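Local coordinates for separin (Saccharomyces cerevisiae, PDB 5U1T), which cleaves the Scc1 subunit of cohesin as a caspase-like cysteine protease, releasing sister chromatids at the onset of anaphase, at residues I1233-P1247 against F1369-S1381. Numbering follows the deposited sequence.
Sequences IENSWFNGVQGFFSP and FPWECLSFLKDLS
Phe-1376 wedges its ring among Phe-1238, Gln-1242 and Phe-1245. Its CZ comes over the centre of the Phe-1238 ring, somewhat tilted, in an edge-to-face pair with centroids 5.1 Å apart and planes at 65°. The ring of Phe-1245 meets that of Phe-1376 obliquely, its CD2 3.3 Å from Phe-1376 CE1. The two faces of Phe-1376 are covered toward the rim, one by the side chain of Gln-1242 and the other by CB of Leu-1374 from its own loop. To get there, CG of Phe-1376 sits between the backbone N and the carbonyl carbon (chi1 59°), which swings the ring toward 1233-1247.

Beside this aromatic cluster, Glu-1234 runs past Leu-1374, with CG 3.6 Å from Leu-1374 CD2, and grips Ser-1375 with both carboxylate oxygens. OE1 accepts a hydrogen bond from Ser-1375 OG, while OE2 takes the Ser-1375 backbone N at 2.8 Å, from well above the carboxylate plane. With an alanine here, the backbone N and hydroxyl of Ser-1375 would probably lose the carboxylate they share, and Leu-1374 CD2 would lose its cover.

Farther out, Ile-1233 CD1 meets Phe-1369 CE1 at 3.7 Å, and Pro-1247 CG rests on Leu-1380 CD2 at 3.6 Å. Phe-1238 and Phe-1245 also touch Leu-1146 and Leu-1148 of strand 1146-1152, respectively. Away from Cys-1497, the probable catalytic cysteine, this is an aromatic cluster flanked by a carboxylate–serine link, fastening the end of helix 1209-1237 and its following turn to the crossover loop between parallel strands 1353-1362 and 1382-1385 of a mixed sheet.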
ATOM      1  N   ILE A1233     -12.125  36.161 -39.702  1.00 66.30           N
ATOM      2  CA  ILE A1233     -11.511  34.894 -40.039  1.00 64.74           C
ATOM      3  C   ILE A1233     -11.485  34.706 -41.558  1.00 63.63           C
ATOM      4  O   ILE A1233     -10.424  34.436 -42.118  1.00 66.41           O
ATOM      5  CB  ILE A1233     -12.233  33.738 -39.321  1.00 60.41           C
ATOM      6  CG1 ILE A1233     -11.733  33.681 -37.871  1.00 63.38           C
ATOM      7  CG2 ILE A1233     -11.991  32.420 -40.036  1.00 58.32           C
ATOM      8  CD1 ILE A1233     -12.609  32.907 -36.902  1.00 61.22           C
ATOM      9  N   GLU A1234     -12.630  34.886 -42.216  1.00 63.77           N
ATOM     10  CA  GLU A1234     -12.714  34.839 -43.684  1.00 63.03           C
ATOM     11  C   GLU A1234     -11.683  35.698 -44.380  1.00 61.20           C
ATOM     12  O   GLU A1234     -11.081  35.295 -45.370  1.00 61.92           O
ATOM     13  CB  GLU A1234     -14.086  35.295 -44.158  1.00 59.75           C
ATOM     14  CG  GLU A1234     -15.060  34.188 -44.357  1.00 62.28           C
ATOM     15  CD  GLU A1234     -16.410  34.704 -44.754  1.00 63.17           C
ATOM     16  OE1 GLU A1234     -16.462  35.402 -45.785  1.00 67.26           O
ATOM     17  OE2 GLU A1234     -17.404  34.424 -44.041  1.00 60.52           O
ATOM     18  N   ASN A1235     -11.504  36.899 -43.853  1.00 63.80           N
ATOM     19  CA  ASN A1235     -10.729  37.931 -44.522  1.00 64.31           C
ATOM     20  C   ASN A1235      -9.282  37.976 -44.035  1.00 65.32           C
ATOM     21  O   ASN A1235      -8.550  38.903 -44.352  1.00 73.48           O
ATOM     22  CB  ASN A1235     -11.402  39.305 -44.323  1.00 64.13           C
ATOM     23  CG  ASN A1235     -12.832  39.371 -44.916  1.00 66.08           C
ATOM     24  OD1 ASN A1235     -13.121  38.768 -45.956  1.00 68.28           O
ATOM     25  ND2 ASN A1235     -13.720  40.111 -44.252  1.00 65.45           N
ATOM     26  N   SER A1236      -8.872  36.979 -43.263  1.00 60.13           N
ATOM     27  CA  SER A1236      -7.511  36.930 -42.751  1.00 64.88           C
ATOM     28  C   SER A1236      -6.876  35.592 -43.022  1.00 70.08           C
ATOM     29  O   SER A1236      -5.790  35.500 -43.605  1.00 76.89           O
ATOM     30  CB  SER A1236      -7.470  37.190 -41.251  1.00 65.77           C
ATOM     31  OG  SER A1236      -7.620  38.565 -40.979  1.00 73.89           O
ATOM     32  N   TRP A1237      -7.559  34.574 -42.558  1.00 62.40           N
ATOM     33  CA  TRP A1237      -7.056  33.242 -42.611  1.00 62.45           C
ATOM     34  C   TRP A1237      -6.934  32.587 -43.954  1.00 66.00           C
ATOM     35  O   TRP A1237      -6.095  31.737 -44.117  1.00 68.42           O
ATOM     36  CB  TRP A1237      -7.871  32.390 -41.668  1.00 63.37           C
ATOM     37  CG  TRP A1237      -7.739  32.828 -40.285  1.00 61.93           C
ATOM     38  CD1 TRP A1237      -7.125  33.925 -39.864  1.00 64.92           C
ATOM     39  CD2 TRP A1237      -8.216  32.163 -39.129  1.00 64.05           C
ATOM     40  NE1 TRP A1237      -7.185  34.014 -38.512  1.00 62.35           N
ATOM     41  CE2 TRP A1237      -7.851  32.926 -38.038  1.00 64.79           C
ATOM     42  CE3 TRP A1237      -8.919  30.990 -38.913  1.00 58.73           C
ATOM     43  CZ2 TRP A1237      -8.167  32.566 -36.757  1.00 63.63           C
ATOM     44  CZ3 TRP A1237      -9.224  30.638 -37.650  1.00 54.09           C
ATOM     45  CH2 TRP A1237      -8.858  31.414 -36.588  1.00 55.97           C
ATOM     46  N   PHE A1238      -7.751  32.962 -44.920  1.00 65.55           N
ATOM     47  CA  PHE A1238      -7.671  32.316 -46.219  1.00 71.98           C
ATOM     48  C   PHE A1238      -7.356  33.258 -47.348  1.00 76.47           C
ATOM     49  O   PHE A1238      -7.835  33.087 -48.452  1.00 74.96           O
ATOM     50  CB  PHE A1238      -8.967  31.600 -46.510  1.00 66.33           C
ATOM     51  CG  PHE A1238      -9.483  30.832 -45.362  1.00 69.87           C
ATOM     52  CD1 PHE A1238     -10.115  31.460 -44.343  1.00 62.12           C
ATOM     53  CD2 PHE A1238      -9.317  29.481 -45.305  1.00 71.47           C
ATOM     54  CE1 PHE A1238     -10.581  30.751 -43.279  1.00 62.97           C
ATOM     55  CE2 PHE A1238      -9.787  28.765 -44.245  1.00 60.45           C
ATOM     56  CZ  PHE A1238     -10.421  29.404 -43.231  1.00 57.35           C
ATOM     57  N   ASN A1239      -6.527  34.247 -47.078  1.00 77.53           N
ATOM     58  CA  ASN A1239      -6.217  35.214 -48.092  1.00 74.15           C
ATOM     59  C   ASN A1239      -5.542  34.542 -49.252  1.00 76.11           C
ATOM     60  O   ASN A1239      -4.420  34.090 -49.164  1.00 75.11           O
ATOM     61  CB  ASN A1239      -5.407  36.374 -47.532  1.00 70.87           C
ATOM     62  CG  ASN A1239      -4.273  35.917 -46.676  1.00 86.62           C
ATOM     63  OD1 ASN A1239      -4.164  34.737 -46.352  1.00 90.00           O
ATOM     64  ND2 ASN A1239      -3.413  36.843 -46.302  1.00 89.32           N
ATOM     65  N   GLY A1240      -6.282  34.437 -50.338  1.00 74.37           N
ATOM     66  CA  GLY A1240      -5.765  33.852 -51.544  1.00 65.87           C
ATOM     67  C   GLY A1240      -6.080  32.406 -51.772  1.00 67.68           C
ATOM     68  O   GLY A1240      -5.824  31.903 -52.843  1.00 74.37           O
ATOM     69  N   VAL A1241      -6.652  31.730 -50.792  1.00 67.05           N
ATOM     70  CA  VAL A1241      -6.912  30.315 -50.961  1.00 60.72           C
ATOM     71  C   VAL A1241      -8.306  29.835 -50.635  1.00 57.96           C
ATOM     72  O   VAL A1241      -8.487  28.687 -50.298  1.00 53.06           O
ATOM     73  CB  VAL A1241      -5.907  29.482 -50.171  1.00 68.75           C
ATOM     74  CG1 VAL A1241      -4.560  29.520 -50.839  1.00 61.07           C
ATOM     75  CG2 VAL A1241      -5.792  30.004 -48.762  1.00 63.19           C
ATOM     76  N   GLN A1242      -9.287  30.705 -50.754  1.00 60.40           N
ATOM     77  CA  GLN A1242     -10.641  30.299 -50.485  1.00 60.43           C
ATOM     78  C   GLN A1242     -11.056  29.328 -51.562  1.00 60.78           C
ATOM     79  O   GLN A1242     -12.011  28.614 -51.412  1.00 63.71           O
ATOM     80  CB  GLN A1242     -11.569  31.486 -50.482  1.00 56.68           C
ATOM     81  CG  GLN A1242     -11.255  32.521 -49.442  1.00 60.72           C
ATOM     82  CD  GLN A1242     -12.382  33.493 -49.267  1.00 66.35           C
ATOM     83  OE1 GLN A1242     -13.342  33.460 -49.999  1.00 66.65           O
ATOM     84  NE2 GLN A1242     -12.269  34.361 -48.293  1.00 66.25           N
ATOM     85  N   GLY A1243     -10.338  29.341 -52.669  1.00 55.54           N
ATOM     86  CA  GLY A1243     -10.588  28.430 -53.772  1.00 52.40           C
ATOM     87  C   GLY A1243     -10.258  26.968 -53.525  1.00 57.18           C
ATOM     88  O   GLY A1243     -10.691  26.094 -54.288  1.00 54.84           O
ATOM     89  N   PHE A1244      -9.492  26.703 -52.461  1.00 57.17           N
ATOM     90  CA  PHE A1244      -9.171  25.347 -52.032  1.00 52.14           C
ATOM     91  C   PHE A1244     -10.474  24.645 -51.648  1.00 57.25           C
ATOM     92  O   PHE A1244     -10.601  23.426 -51.772  1.00 52.54           O
ATOM     93  CB  PHE A1244      -8.186  25.393 -50.852  1.00 57.62           C
ATOM     94  CG  PHE A1244      -7.527  24.064 -50.517  1.00 54.32           C
ATOM     95  CD1 PHE A1244      -6.471  23.584 -51.281  1.00 51.51           C
ATOM     96  CD2 PHE A1244      -7.937  23.326 -49.419  1.00 48.91           C
ATOM     97  CE1 PHE A1244      -5.855  22.389 -50.969  1.00 54.44           C
ATOM     98  CE2 PHE A1244      -7.318  22.127 -49.093  1.00 55.39           C
ATOM     99  CZ  PHE A1244      -6.276  21.658 -49.865  1.00 56.56           C
ATOM    100  N   PHE A1245     -11.448  25.437 -51.205  1.00 52.69           N
ATOM    101  CA  PHE A1245     -12.745  24.914 -50.798  1.00 56.54           C
ATOM    102  C   PHE A1245     -13.754  24.839 -51.939  1.00 60.74           C
ATOM    103  O   PHE A1245     -14.850  24.291 -51.770  1.00 52.49           O
ATOM    104  CB  PHE A1245     -13.323  25.770 -49.672  1.00 54.20           C
ATOM    105  CG  PHE A1245     -12.619  25.592 -48.380  1.00 59.21           C
ATOM    106  CD1 PHE A1245     -12.968  24.541 -47.532  1.00 61.30           C
ATOM    107  CD2 PHE A1245     -11.583  26.444 -48.023  1.00 55.35           C
ATOM    108  CE1 PHE A1245     -12.308  24.354 -46.342  1.00 60.35           C
ATOM    109  CE2 PHE A1245     -10.914  26.274 -46.838  1.00 62.61           C
ATOM    110  CZ  PHE A1245     -11.272  25.232 -45.988  1.00 64.33           C
ATOM    111  N   SER A1246     -13.385  25.389 -53.090  1.00 60.38           N
ATOM    112  CA  SER A1246     -14.340  25.533 -54.176  1.00 60.22           C
ATOM    113  C   SER A1246     -14.821  24.183 -54.706  1.00 59.81           C
ATOM    114  O   SER A1246     -14.023  23.264 -54.952  1.00 59.60           O
ATOM    115  CB  SER A1246     -13.750  26.366 -55.318  1.00 61.35           C
ATOM    116  OG  SER A1246     -14.474  26.158 -56.513  1.00 55.21           O
ATOM    117  N   PRO A1247     -16.143  24.064 -54.874  1.00 53.07           N
ATOM    118  CA  PRO A1247     -16.778  22.852 -55.385  1.00 57.79           C
ATOM    119  C   PRO A1247     -16.643  22.715 -56.893  1.00 69.53           C
ATOM    120  O   PRO A1247     -17.101  21.705 -57.414  1.00 71.47           O
ATOM    121  CB  PRO A1247     -18.237  23.040 -54.987  1.00 56.79           C
ATOM    122  CG  PRO A1247     -18.415  24.505 -54.962  1.00 56.24           C
ATOM    123  CD  PRO A1247     -17.134  25.068 -54.454  1.00 51.61           C
ATOM    124  N   PHE A1369     -15.845  26.003 -34.079  1.00 56.64           N
ATOM    125  CA  PHE A1369     -16.070  27.034 -35.100  1.00 58.97           C
ATOM    126  C   PHE A1369     -17.167  26.614 -36.074  1.00 52.68           C
ATOM    127  O   PHE A1369     -17.172  25.495 -36.577  1.00 53.59           O
ATOM    128  CB  PHE A1369     -14.778  27.351 -35.867  1.00 55.95           C
ATOM    129  CG  PHE A1369     -13.808  28.197 -35.097  1.00 59.17           C
ATOM    130  CD1 PHE A1369     -13.990  29.572 -34.993  1.00 51.65           C
ATOM    131  CD2 PHE A1369     -12.702  27.617 -34.461  1.00 64.05           C
ATOM    132  CE1 PHE A1369     -13.082  30.367 -34.269  1.00 53.16           C
ATOM    133  CE2 PHE A1369     -11.791  28.405 -33.728  1.00 58.51           C
ATOM    134  CZ  PHE A1369     -11.987  29.782 -33.638  1.00 55.18           C
ATOM    135  N   PRO A1370     -18.110  27.519 -36.331  1.00 52.40           N
ATOM    136  CA  PRO A1370     -19.169  27.263 -37.311  1.00 53.56           C
ATOM    137  C   PRO A1370     -18.651  27.460 -38.735  1.00 52.66           C
ATOM    138  O   PRO A1370     -19.058  28.401 -39.413  1.00 54.05           O
ATOM    139  CB  PRO A1370     -20.229  28.300 -36.952  1.00 56.25           C
ATOM    140  CG  PRO A1370     -19.442  29.438 -36.381  1.00 54.99           C
ATOM    141  CD  PRO A1370     -18.256  28.832 -35.682  1.00 52.45           C
ATOM    142  N   TRP A1371     -17.757  26.575 -39.170  1.00 51.83           N
ATOM    143  CA  TRP A1371     -17.095  26.707 -40.461  1.00 54.48           C
ATOM    144  C   TRP A1371     -18.098  26.877 -41.594  1.00 57.95           C
ATOM    145  O   TRP A1371     -17.911  27.701 -42.494  1.00 55.16           O
ATOM    146  CB  TRP A1371     -16.201  25.497 -40.743  1.00 51.89           C
ATOM    147  CG  TRP A1371     -15.093  25.344 -39.767  1.00 55.25           C
ATOM    148  CD1 TRP A1371     -14.975  24.379 -38.812  1.00 53.54           C
ATOM    149  CD2 TRP A1371     -13.948  26.192 -39.623  1.00 58.02           C
ATOM    150  NE1 TRP A1371     -13.836  24.569 -38.096  1.00 59.94           N
ATOM    151  CE2 TRP A1371     -13.183  25.674 -38.567  1.00 55.60           C
ATOM    152  CE3 TRP A1371     -13.486  27.333 -40.295  1.00 60.03           C
ATOM    153  CZ2 TRP A1371     -11.979  26.256 -38.158  1.00 57.27           C
ATOM    154  CZ3 TRP A1371     -12.284  27.913 -39.882  1.00 49.66           C
ATOM    155  CH2 TRP A1371     -11.554  27.374 -38.827  1.00 54.91           C
ATOM    156  N   GLU A1372     -19.173  26.102 -41.518  1.00 54.86           N
ATOM    157  CA  GLU A1372     -20.149  26.024 -42.587  1.00 54.62           C
ATOM    158  C   GLU A1372     -20.826  27.366 -42.846  1.00 56.25           C
ATOM    159  O   GLU A1372     -21.514  27.526 -43.836  1.00 59.02           O
ATOM    160  CB  GLU A1372     -21.195  24.947 -42.272  1.00 54.45           C
ATOM    161  CG  GLU A1372     -20.612  23.532 -42.130  1.00 57.59           C
ATOM    162  CD  GLU A1372     -20.162  23.183 -40.694  1.00 58.28           C
ATOM    163  OE1 GLU A1372     -19.998  24.105 -39.865  1.00 53.93           O
ATOM    164  OE2 GLU A1372     -19.983  21.980 -40.397  1.00 57.95           O
ATOM    165  N   CYS A1373     -20.607  28.350 -41.985  1.00 53.44           N
ATOM    166  CA  CYS A1373     -21.248  29.633 -42.200  1.00 56.06           C
ATOM    167  C   CYS A1373     -20.319  30.700 -42.790  1.00 59.68           C
ATOM    168  O   CYS A1373     -20.753  31.817 -43.082  1.00 65.64           O
ATOM    169  CB  CYS A1373     -21.877  30.092 -40.895  1.00 52.77           C
ATOM    170  SG  CYS A1373     -23.300  28.979 -40.476  1.00 70.27           S
ATOM    171  N   LEU A1374     -19.052  30.351 -43.001  1.00 56.01           N
ATOM    172  CA  LEU A1374     -18.163  31.193 -43.804  1.00 60.12           C
ATOM    173  C   LEU A1374     -18.757  31.381 -45.214  1.00 61.85           C
ATOM    174  O   LEU A1374     -19.376  30.459 -45.763  1.00 59.61           O
ATOM    175  CB  LEU A1374     -16.758  30.587 -43.871  1.00 55.79           C
ATOM    176  CG  LEU A1374     -16.065  30.540 -42.509  1.00 56.51           C
ATOM    177  CD1 LEU A1374     -14.618  30.068 -42.611  1.00 49.66           C
ATOM    178  CD2 LEU A1374     -16.147  31.890 -41.834  1.00 53.58           C
ATOM    179  N   SER A1375     -18.586  32.568 -45.790  1.00 56.90           N
ATOM    180  CA  SER A1375     -19.287  32.907 -47.035  1.00 64.86           C
ATOM    181  C   SER A1375     -18.972  31.949 -48.197  1.00 58.71           C
ATOM    182  O   SER A1375     -19.835  31.700 -49.045  1.00 57.88           O
ATOM    183  CB  SER A1375     -18.973  34.340 -47.454  1.00 58.41           C
ATOM    184  OG  SER A1375     -17.605  34.471 -47.790  1.00 64.89           O
ATOM    185  N   PHE A1376     -17.761  31.396 -48.213  1.00 53.65           N
ATOM    186  CA  PHE A1376     -17.402  30.423 -49.231  1.00 51.11           C
ATOM    187  C   PHE A1376     -17.794  28.987 -48.871  1.00 53.75           C
ATOM    188  O   PHE A1376     -17.525  28.071 -49.629  1.00 52.34           O
ATOM    189  CB  PHE A1376     -15.903  30.499 -49.535  1.00 58.94           C
ATOM    190  CG  PHE A1376     -14.997  30.255 -48.343  1.00 56.77           C
ATOM    191  CD1 PHE A1376     -14.571  28.973 -48.026  1.00 57.81           C
ATOM    192  CD2 PHE A1376     -14.526  31.318 -47.577  1.00 59.00           C
ATOM    193  CE1 PHE A1376     -13.711  28.745 -46.926  1.00 58.77           C
ATOM    194  CE2 PHE A1376     -13.673  31.100 -46.480  1.00 59.14           C
ATOM    195  CZ  PHE A1376     -13.262  29.818 -46.161  1.00 55.67           C
ATOM    196  N   LEU A1377     -18.434  28.788 -47.722  1.00 57.05           N
ATOM    197  CA  LEU A1377     -18.925  27.452 -47.362  1.00 54.65           C
ATOM    198  C   LEU A1377     -20.449  27.397 -47.266  1.00 57.54           C
ATOM    199  O   LEU A1377     -21.035  26.352 -47.513  1.00 52.37           O
ATOM    200  CB  LEU A1377     -18.311  26.982 -46.038  1.00 52.78           C
ATOM    201  CG  LEU A1377     -16.809  26.693 -46.091  1.00 55.74           C
ATOM    202  CD1 LEU A1377     -16.312  26.044 -44.813  1.00 58.75           C
ATOM    203  CD2 LEU A1377     -16.462  25.844 -47.317  1.00 54.19           C
ATOM    204  N   LYS A1378     -21.075  28.533 -46.956  1.00 53.02           N
ATOM    205  CA  LYS A1378     -22.482  28.574 -46.565  1.00 58.32           C
ATOM    206  C   LYS A1378     -23.480  28.070 -47.615  1.00 60.88           C
ATOM    207  O   LYS A1378     -24.609  27.703 -47.275  1.00 69.03           O
ATOM    208  CB  LYS A1378     -22.856  29.996 -46.128  1.00 59.29           C
ATOM    209  CG  LYS A1378     -23.149  30.968 -47.219  1.00 62.52           C
ATOM    210  CD  LYS A1378     -23.055  32.381 -46.665  1.00 70.55           C
ATOM    211  CE  LYS A1378     -23.331  33.438 -47.758  1.00 84.26           C
ATOM    212  NZ  LYS A1378     -22.751  34.812 -47.456  1.00 81.22           N
ATOM    213  N   ASP A1379     -23.072  28.009 -48.875  1.00 64.09           N
ATOM    214  CA  ASP A1379     -23.971  27.515 -49.911  1.00 63.02           C
ATOM    215  C   ASP A1379     -23.628  26.092 -50.362  1.00 60.94           C
ATOM    216  O   ASP A1379     -24.209  25.588 -51.313  1.00 64.26           O
ATOM    217  CB  ASP A1379     -23.966  28.470 -51.113  1.00 63.25           C
ATOM    218  CG  ASP A1379     -24.528  29.851 -50.768  1.00 68.46           C
ATOM    219  OD1 ASP A1379     -25.539  29.923 -50.029  1.00 73.63           O
ATOM    220  OD2 ASP A1379     -23.964  30.866 -51.231  1.00 77.95           O
ATOM    221  N   LEU A1380     -22.703  25.439 -49.671  1.00 58.80           N
ATOM    222  CA  LEU A1380     -22.234  24.114 -50.087  1.00 63.56           C
ATOM    223  C   LEU A1380     -22.949  22.972 -49.361  1.00 60.10           C
ATOM    224  O   LEU A1380     -23.332  23.104 -48.207  1.00 68.46           O
ATOM    225  CB  LEU A1380     -20.713  23.983 -49.865  1.00 57.99           C
ATOM    226  CG  LEU A1380     -19.689  24.854 -50.619  1.00 56.41           C
ATOM    227  CD1 LEU A1380     -18.370  24.113 -50.763  1.00 51.18           C
ATOM    228  CD2 LEU A1380     -20.185  25.295 -51.967  1.00 49.57           C
ATOM    229  N   SER A1381     -23.123  21.844 -50.034  1.00 62.94           N
ATOM    230  CA  SER A1381     -23.594  20.653 -49.347  1.00 62.18           C
ATOM    231  C   SER A1381     -22.480  20.057 -48.513  1.00 61.38           C
ATOM    232  O   SER A1381     -21.522  19.512 -49.057  1.00 61.01           O
ATOM    233  CB  SER A1381     -24.089  19.607 -50.333  1.00 68.75           C
ATOM    234  OG  SER A1381     -24.208  18.346 -49.689  1.00 73.36           O
TER